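PDB 4Q1Q: autotransporter adhesin/invasin TibA from Escherichia coli, which mediates adhesion to and invasion of human intestinal epithelial cells, drives bacterial aggregation through intercellular self-association, and enhances biofilm formation. Local coordinates for residues Ser152-Gly157 with Val171-Gly176; Gly240-Thr245 with Gly259-Val264; Thr54-Asn59 with Thr73-Asn78. All blocks are in the same frame, centred on the assembly; numbering follows the deposited sequence.

Contact 1. Residues Ser152-Gly157 with Val171-Gly176; sequences SVNSGG and VLNNTG. With 289 (D-glycero-alpha-D-manno-heptopyranose), chain Y; 289 (D-glycero-alpha-D-manno-heptopyranose), chain Z.
Asn154 and Asn173 hold their amides side by side and nearly coplanar, the planes only 9° apart, each side chain running in the same direction from its coil. Asn173 ND2 gives a hydrogen to Asn154 OD1 at 2.9 Å, in the carbonyl plane of the acceptor and close to the amide plane of the donor, although the N-H is bent. Both CG atoms lie anti to the carbonyl carbon (chi1 -61° and -55°); these like torsions send the two amides off in the same direction, which lets Asn173 ND2 face Asn154 OD1. Asn173 OD1 in turn accepts a hydrogen bond from Asn192 ND2 of the next coil, and the bonds at both ends of this amide should restrict its rotation. Just before the asparagines, Val153 and Leu172 also lie alongside, with Leu172 CD2 3.8 Å from Val153 CB. Between these pairs the backbone is joined by Asn173 N to Val153 O at 3.1 Å, an almost straight bond. Each asparagine opens a type II turn, Asn154 to Gly157 and Asn173 to Gly176; here Gly156 N reaches Thr175 OG1 at 3.3 Å and one water donates to both Gly157 O and Thr175 O. Ser155 OG carries a heptose through a 1.3 Å bond to its C1, beside Thr175. Stacked turns with matching asparagines form an asparagine ladder, a feature of parallel beta-helices such as this autotransporter passenger segment.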
# COMPACT_ATOMS: atom_id res chain seq x y z
N SER A 152 0.45 1.00 -6.64
CA SER A 152 1.55 0.57 -7.50
C SER A 152 2.78 0.32 -6.63
O SER A 152 3.33 1.25 -6.05
CB SER A 152 1.90 1.62 -8.56
OG SER A 152 0.84 1.77 -9.50
N VAL A 153 3.15 -0.96 -6.51
CA VAL A 153 4.34 -1.32 -5.75
C VAL A 153 5.43 -1.48 -6.81
O VAL A 153 5.47 -2.48 -7.50
CB VAL A 153 4.22 -2.60 -4.91
CG1 VAL A 153 5.49 -2.81 -4.09
CG2 VAL A 153 3.05 -2.54 -3.93
N ASN A 154 6.26 -0.46 -6.93
CA ASN A 154 7.23 -0.39 -8.01
C ASN A 154 8.55 -0.98 -7.50
O ASN A 154 8.64 -1.36 -6.34
CB ASN A 154 7.37 1.06 -8.50
CG ASN A 154 6.07 1.63 -9.05
OD1 ASN A 154 5.38 0.99 -9.84
ND2 ASN A 154 5.73 2.84 -8.63
N SER A 155 9.54 -1.08 -8.37
CA SER A 155 10.84 -1.64 -8.03
C SER A 155 11.41 -1.12 -6.71
O SER A 155 11.38 0.08 -6.43
CB SER A 155 11.82 -1.36 -9.17
OG SER A 155 13.01 -2.14 -9.05
N GLY A 156 11.89 -2.04 -5.88
CA GLY A 156 12.37 -1.71 -4.53
C GLY A 156 11.28 -1.50 -3.49
O GLY A 156 11.57 -1.29 -2.31
N GLY A 157 10.03 -1.54 -3.93
CA GLY A 157 8.94 -1.15 -3.05
C GLY A 157 8.28 -2.29 -2.29
O GLY A 157 8.19 -3.39 -2.82
N VAL A 171 -0.88 -3.42 -8.01
CA VAL A 171 -0.01 -3.82 -9.11
C VAL A 171 1.41 -3.99 -8.61
O VAL A 171 1.91 -3.13 -7.89
CB VAL A 171 -0.00 -2.75 -10.22
CG1 VAL A 171 0.75 -3.28 -11.43
CG2 VAL A 171 -1.42 -2.40 -10.65
N LEU A 172 2.03 -5.13 -8.94
CA LEU A 172 3.40 -5.41 -8.53
C LEU A 172 4.31 -5.49 -9.75
O LEU A 172 4.12 -6.35 -10.61
CB LEU A 172 3.55 -6.74 -7.77
CG LEU A 172 2.58 -7.08 -6.66
CD1 LEU A 172 2.90 -8.41 -5.99
CD2 LEU A 172 2.58 -5.93 -5.66
N ASN A 173 5.26 -4.57 -9.82
CA ASN A 173 6.24 -4.48 -10.89
C ASN A 173 7.60 -4.98 -10.39
O ASN A 173 7.65 -5.62 -9.34
CB ASN A 173 6.30 -3.04 -11.40
CG ASN A 173 4.94 -2.51 -11.82
OD1 ASN A 173 4.26 -3.13 -12.64
ND2 ASN A 173 4.52 -1.40 -11.23
N ASN A 174 8.68 -4.64 -11.09
CA ASN A 174 9.92 -5.41 -11.09
C ASN A 174 10.70 -5.36 -9.78
O ASN A 174 11.30 -4.34 -9.45
CB ASN A 174 10.83 -4.97 -12.25
CG ASN A 174 11.90 -5.99 -12.60
OD1 ASN A 174 11.94 -7.10 -12.06
ND2 ASN A 174 12.78 -5.63 -13.53
N THR A 175 10.74 -6.49 -9.07
CA THR A 175 11.23 -6.63 -7.69
C THR A 175 10.35 -5.94 -6.64
O THR A 175 10.76 -5.72 -5.50
CB THR A 175 12.69 -6.14 -7.53
OG1 THR A 175 12.74 -4.71 -7.53
CG2 THR A 175 13.57 -6.70 -8.65
N GLY A 176 9.15 -5.52 -7.05
CA GLY A 176 8.13 -5.00 -6.13
C GLY A 176 7.58 -6.15 -5.31
O GLY A 176 7.46 -7.25 -5.83
O7 289 Y . 13.74 2.48 -9.13
C7 289 Y . 15.08 2.20 -9.55
C6 289 Y . 14.97 1.06 -10.55
O6 289 Y . 16.04 1.13 -11.50
C5 289 Y . 14.92 -0.27 -9.80
O5 289 Y . 14.23 -1.19 -10.65
C1 289 Y . 13.93 -2.38 -9.94
C2 289 Y . 15.24 -3.13 -9.72
O2 289 Y . 15.90 -3.37 -10.96
C3 289 Y . 16.06 -2.26 -8.76
O3 289 Y . 17.31 -2.90 -8.49
C4 289 Y . 16.25 -0.87 -9.34
O4 289 Y . 16.87 -0.09 -8.30
O7 289 Z . 9.44 -6.03 -17.12
C7 289 Z . 10.59 -5.71 -16.32
C6 289 Z . 11.70 -6.69 -16.66
O6 289 Z . 12.87 -6.25 -15.97
C5 289 Z . 11.32 -8.11 -16.23
O5 289 Z . 10.63 -8.74 -17.32
C1 289 Z . 10.14 -10.03 -16.97
C2 289 Z . 11.28 -10.99 -16.65
O2 289 Z . 12.08 -11.25 -17.81
C3 289 Z . 12.06 -10.36 -15.50
O3 289 Z . 13.21 -11.13 -15.17
C4 289 Z . 12.53 -8.96 -15.84
O4 289 Z . 13.24 -8.51 -14.68
O HOH W 1 10.69 -4.92 -2.93

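Contact 2. Residues Gly240-Thr245 with Gly259-Val264; sequences GNVTET and GSASKV. With 289 (D-glycero-alpha-D-manno-heptopyranose), chain B.
Val242 O is approached by two groups of the neighbouring coil: Ser262 N, a hydrogen bond of 2.9 Å, and the CA-H of Ala261, with CA at 3.2 Å. The N-H comes in tilted 22° from the carbonyl plane. Ser262 O is used in the same double way, taking the N-H of Glu244 at 3.0 Å and the CA-H of Thr243. With Ser260 N bonded to Gly240 O and Val242 N to Ser260 O, the backbones form a regular parallel ladder whose short axes diverge by 12°. On the inner face Val242 CG2 rests 3.6 Å from Ala261 CB; chi1 of -53° puts this methyl between the backbone N and the carbonyl carbon, while Val236 and Gln234 close round the same valine. On the other face Thr243 stands beside Ser262, and the side chain of Asn241 lies against the heptose that Ser260 OG carries through a 1.3 Å bond to C1. Both segments then turn a corner at Glu244 and Lys263, each with positive phi. Their side chains run alongside, Glu244 CG 4.0 Å from Lys263 CB, but the charged ends stay apart, with 5.5 Å between Glu244 OE1 and Lys263 NZ. Strands of successive coils that turn the same corner in register, with Val242 over Ala261 inside and the heptose outside, belong to the right-handed parallel beta-helix of autotransporter passengers, here with O-linked heptose.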
# COMPACT_ATOMS: atom_id res chain seq x y z
N GLY A 240 0.58 -24.47 2.70
CA GLY A 240 -0.11 -23.45 1.91
C GLY A 240 -1.21 -24.09 1.10
O GLY A 240 -1.08 -25.28 0.77
N ASN A 241 -2.28 -23.34 0.82
CA ASN A 241 -3.40 -23.84 0.01
C ASN A 241 -3.77 -22.93 -1.13
O ASN A 241 -3.77 -21.72 -0.96
CB ASN A 241 -4.69 -23.92 0.81
CG ASN A 241 -4.69 -25.09 1.76
OD1 ASN A 241 -5.13 -26.19 1.41
ND2 ASN A 241 -4.10 -24.87 2.92
N VAL A 242 -4.13 -23.50 -2.27
CA VAL A 242 -4.70 -22.70 -3.34
C VAL A 242 -5.90 -23.42 -3.94
O VAL A 242 -5.99 -24.64 -3.91
CB VAL A 242 -3.67 -22.30 -4.41
CG1 VAL A 242 -2.47 -21.65 -3.75
CG2 VAL A 242 -3.18 -23.48 -5.23
N THR A 243 -6.83 -22.62 -4.45
CA THR A 243 -8.01 -23.16 -5.10
C THR A 243 -8.41 -22.33 -6.32
O THR A 243 -8.15 -21.12 -6.41
CB THR A 243 -9.17 -23.37 -4.11
OG1 THR A 243 -10.16 -24.18 -4.76
CG2 THR A 243 -9.75 -22.05 -3.68
N GLU A 244 -8.95 -23.02 -7.31
CA GLU A 244 -9.43 -22.36 -8.52
C GLU A 244 -8.25 -21.61 -9.11
O GLU A 244 -8.26 -20.39 -9.23
CB GLU A 244 -10.59 -21.39 -8.25
CG GLU A 244 -11.84 -22.03 -7.65
CD GLU A 244 -12.89 -20.98 -7.28
OE1 GLU A 244 -13.60 -21.17 -6.27
OE2 GLU A 244 -12.99 -19.95 -8.00
N THR A 245 -7.22 -22.36 -9.45
CA THR A 245 -6.10 -21.83 -10.21
C THR A 245 -6.30 -22.31 -11.64
O THR A 245 -6.51 -23.50 -11.91
CB THR A 245 -4.76 -22.33 -9.66
OG1 THR A 245 -4.62 -21.90 -8.31
CG2 THR A 245 -3.60 -21.78 -10.45
N GLY A 259 2.16 -28.99 0.45
CA GLY A 259 1.33 -27.86 0.03
C GLY A 259 0.06 -28.44 -0.56
O GLY A 259 0.06 -29.63 -0.83
N SER A 260 -1.01 -27.68 -0.79
CA SER A 260 -2.16 -28.22 -1.53
C SER A 260 -2.81 -27.28 -2.53
O SER A 260 -2.89 -26.07 -2.35
CB SER A 260 -3.26 -28.73 -0.60
OG SER A 260 -3.10 -28.33 0.75
N ALA A 261 -3.35 -27.89 -3.57
CA ALA A 261 -4.07 -27.16 -4.61
C ALA A 261 -5.35 -27.93 -4.91
O ALA A 261 -5.36 -29.16 -4.86
CB ALA A 261 -3.23 -27.02 -5.86
N SER A 262 -6.42 -27.21 -5.19
CA SER A 262 -7.64 -27.88 -5.61
C SER A 262 -8.34 -27.00 -6.64
O SER A 262 -7.96 -25.85 -6.86
CB SER A 262 -8.51 -28.18 -4.39
OG SER A 262 -8.85 -26.98 -3.71
N LYS A 263 -9.30 -27.60 -7.32
CA LYS A 263 -9.98 -26.96 -8.43
C LYS A 263 -8.98 -26.34 -9.37
O LYS A 263 -9.09 -25.18 -9.75
CB LYS A 263 -10.98 -25.91 -7.92
CG LYS A 263 -12.05 -26.53 -7.05
CD LYS A 263 -13.32 -25.69 -7.07
CE LYS A 263 -14.44 -26.36 -6.28
NZ LYS A 263 -14.06 -26.47 -4.84
N VAL A 264 -8.04 -27.16 -9.81
CA VAL A 264 -7.03 -26.72 -10.76
C VAL A 264 -7.51 -26.89 -12.19
O VAL A 264 -7.94 -27.96 -12.57
CB VAL A 264 -5.69 -27.46 -10.58
CG1 VAL A 264 -4.75 -27.07 -11.70
CG2 VAL A 264 -5.08 -27.12 -9.23
O7 289 B . -4.50 -28.58 7.12
C7 289 B . -4.58 -27.55 6.13
C6 289 B . -3.51 -27.61 5.04
O6 289 B . -2.26 -28.16 5.50
C5 289 B . -3.92 -28.39 3.79
O5 289 B . -2.74 -28.62 3.02
C1 289 B . -3.02 -29.18 1.74
C2 289 B . -3.49 -30.61 1.99
O2 289 B . -2.58 -31.41 2.76
C3 289 B . -4.81 -30.54 2.76
O3 289 B . -5.25 -31.87 3.05
C4 289 B . -4.64 -29.72 4.04
O4 289 B . -5.95 -29.48 4.55

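Contact 3. Residues Thr54-Asn59 with Thr73-Asn78; sequences TSTTIN and TSSTIN. With 289 (D-glycero-alpha-D-manno-heptopyranose), chain C; 289 (D-glycero-alpha-D-manno-heptopyranose), chain D; 289 (D-glycero-alpha-D-manno-heptopyranose), chain E.
Asn78 runs alongside Asn59, the two side chains pointing the same way. Its CB sits 3.5 Å from Ile58 O, the carbonyl that also accepts the N-H of Asn78 at 2.7 Å. Next, CG, anti to the carbonyl carbon (chi1 -69°), lies 3.9 Å from Asn59 OD1, which brings ND2 up to that oxygen. At the tip ND2 makes a weak hydrogen bond of 3.4 Å to Asn59 OD1, while OD1 accepts from Asn97 ND2 in the following coil. The two amide planes differ by 18°, and Asn59 ND2 in turn bonds to Asn40 OD1, so the row extends beyond both segments. Ile58 and Ile77 lie side by side on the face facing Gln64 and Gln83, with Ile58 CD1 4.2 Å from Ile77 CG1. On the other face Thr57 and Thr76 run alongside each other. At the start of the contact Thr54 and Thr73 together hold one heptose hydroxyl: Thr54 OG1 donates to its O6 at 2.9 Å, and Thr73 OG1 is hydrogen-bonded to that same O6 at 3.0 Å. This sugar occupies a pocket that also includes Ser52. At the adjacent corner Ser55 and Ser74, both with positive phi, each carry a heptose of their own on OG, bonded to C1. The asparagine ladder and the isoleucine stack, with sugar-bearing serines at successive corners, are part of the repeating coil of a parallel beta-helix decorated by O-heptosylation.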
# COMPACT_ATOMS: atom_id res chain seq x y z
N THR A 54 -1.63 23.86 0.73
CA THR A 54 -1.06 23.53 -0.56
C THR A 54 0.45 23.68 -0.44
O THR A 54 0.93 24.58 0.23
CB THR A 54 -1.63 24.45 -1.64
OG1 THR A 54 -3.03 24.64 -1.40
CG2 THR A 54 -1.43 23.86 -3.03
N SER A 55 1.18 22.74 -1.03
CA SER A 55 2.63 22.81 -1.15
C SER A 55 3.35 22.93 0.20
O SER A 55 4.42 23.54 0.30
CB SER A 55 3.03 23.99 -2.03
OG SER A 55 2.39 23.99 -3.30
N THR A 56 2.75 22.36 1.24
CA THR A 56 3.35 22.42 2.56
C THR A 56 4.54 21.48 2.61
O THR A 56 4.42 20.35 2.15
CB THR A 56 2.35 21.98 3.62
OG1 THR A 56 1.13 22.72 3.46
CG2 THR A 56 2.90 22.23 5.00
N THR A 57 5.66 21.99 3.11
CA THR A 57 6.86 21.19 3.36
C THR A 57 6.92 20.84 4.85
O THR A 57 6.82 21.73 5.70
CB THR A 57 8.13 21.92 2.86
OG1 THR A 57 8.36 21.64 1.48
CG2 THR A 57 9.35 21.52 3.66
N ILE A 58 7.07 19.57 5.18
CA ILE A 58 7.04 19.11 6.58
C ILE A 58 8.38 18.49 6.95
O ILE A 58 8.75 17.44 6.40
CB ILE A 58 5.94 18.07 6.85
CG1 ILE A 58 4.60 18.51 6.26
CG2 ILE A 58 5.79 17.83 8.34
CD1 ILE A 58 3.47 17.52 6.42
N ASN A 59 9.08 19.15 7.86
CA ASN A 59 10.42 18.72 8.27
C ASN A 59 10.43 18.17 9.69
O ASN A 59 9.45 18.25 10.43
CB ASN A 59 11.45 19.86 8.12
CG ASN A 59 11.60 20.35 6.68
OD1 ASN A 59 11.85 19.56 5.77
ND2 ASN A 59 11.48 21.66 6.48
N THR A 73 -3.04 19.47 -0.39
CA THR A 73 -2.58 19.08 -1.69
C THR A 73 -1.08 19.32 -1.70
O THR A 73 -0.60 20.33 -1.18
CB THR A 73 -3.33 19.89 -2.77
OG1 THR A 73 -4.18 20.83 -2.11
CG2 THR A 73 -4.22 19.00 -3.62
N SER A 74 -0.36 18.38 -2.28
CA SER A 74 1.07 18.50 -2.55
C SER A 74 1.94 18.75 -1.31
O SER A 74 3.04 19.29 -1.45
CB SER A 74 1.28 19.61 -3.59
OG SER A 74 0.39 19.56 -4.69
N SER A 75 1.48 18.34 -0.13
CA SER A 75 2.32 18.32 1.06
C SER A 75 3.53 17.47 0.72
O SER A 75 3.41 16.49 -0.01
CB SER A 75 1.63 17.69 2.27
OG SER A 75 0.71 18.52 2.93
N THR A 76 4.69 17.84 1.24
CA THR A 76 5.88 17.01 1.04
C THR A 76 6.53 16.73 2.41
O THR A 76 6.91 17.65 3.14
CB THR A 76 6.83 17.64 -0.01
OG1 THR A 76 7.99 16.82 -0.19
CG2 THR A 76 7.30 19.01 0.41
N ILE A 77 6.68 15.46 2.76
CA ILE A 77 7.06 15.08 4.12
C ILE A 77 8.51 14.61 4.16
O ILE A 77 8.90 13.74 3.38
CB ILE A 77 6.16 13.96 4.69
CG1 ILE A 77 4.72 14.18 4.22
CG2 ILE A 77 6.24 13.88 6.21
CD1 ILE A 77 3.78 13.06 4.62
N ASN A 78 9.31 15.19 5.05
CA ASN A 78 10.72 14.82 5.17
C ASN A 78 11.10 14.23 6.52
O ASN A 78 10.35 14.36 7.49
CB ASN A 78 11.61 16.03 4.87
CG ASN A 78 11.55 16.43 3.41
OD1 ASN A 78 11.97 15.67 2.53
ND2 ASN A 78 11.03 17.62 3.13
O7 289 C . 5.75 18.81 -5.39
C7 289 C . 4.34 18.55 -5.36
C6 289 C . 3.73 18.58 -6.76
O6 289 C . 4.21 17.45 -7.49
C5 289 C . 2.21 18.57 -6.63
O5 289 C . 1.80 19.86 -6.18
C1 289 C . 0.40 19.96 -5.94
C2 289 C . -0.27 19.84 -7.30
O2 289 C . 0.28 20.83 -8.18
C3 289 C . 0.00 18.43 -7.80
O3 289 C . -0.66 18.21 -9.06
C4 289 C . 1.50 18.21 -7.93
O4 289 C . 1.78 16.83 -8.23
O7 289 D . 8.93 24.03 -4.18
C7 289 D . 7.60 23.59 -3.91
C6 289 D . 6.56 24.60 -4.40
O6 289 D . 6.97 25.17 -5.64
C5 289 D . 5.17 23.99 -4.57
O5 289 D . 4.20 25.02 -4.35
C1 289 D . 2.85 24.55 -4.38
C2 289 D . 2.42 23.98 -5.73
O2 289 D . 2.22 24.99 -6.72
C3 289 D . 3.47 22.96 -6.17
O3 289 D . 3.26 22.67 -7.56
C4 289 D . 4.91 23.40 -5.95
O4 289 D . 5.75 22.25 -6.13
O7 289 E . -5.81 23.00 -5.45
C7 289 E . -6.86 23.36 -4.54
C6 289 E . -6.53 22.82 -3.15
O6 289 E . -5.40 23.51 -2.62
C5 289 E . -7.71 22.99 -2.21
O5 289 E . -7.83 24.36 -1.83
C1 289 E . -8.83 24.55 -0.82
C2 289 E . -10.20 24.15 -1.37
O2 289 E . -10.57 25.05 -2.42
C3 289 E . -10.18 22.73 -1.90
O3 289 E . -11.41 22.46 -2.59
C4 289 E . -9.01 22.53 -2.86
O4 289 E . -8.91 21.15 -3.21

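Along the chain contact 3 comes first, then contact 1, then contact 2, each closing before the next opens. Their centres are spaced about 24 Å (3 to 1) and 25 Å (1 to 2), while contacts 2 and 3 lie about 46 Å apart on opposite sides of the chain's centre; no two touch. Each pairs residues 19 positions apart, one coil of the helix and the length of the approximate sequence repeat. All three therefore sample the same kind of coil-to-coil step along one elongated beta-helix, whose strands are all parallel. Heptoses at each contact place sugar along the length of this passenger portion of the adhesin.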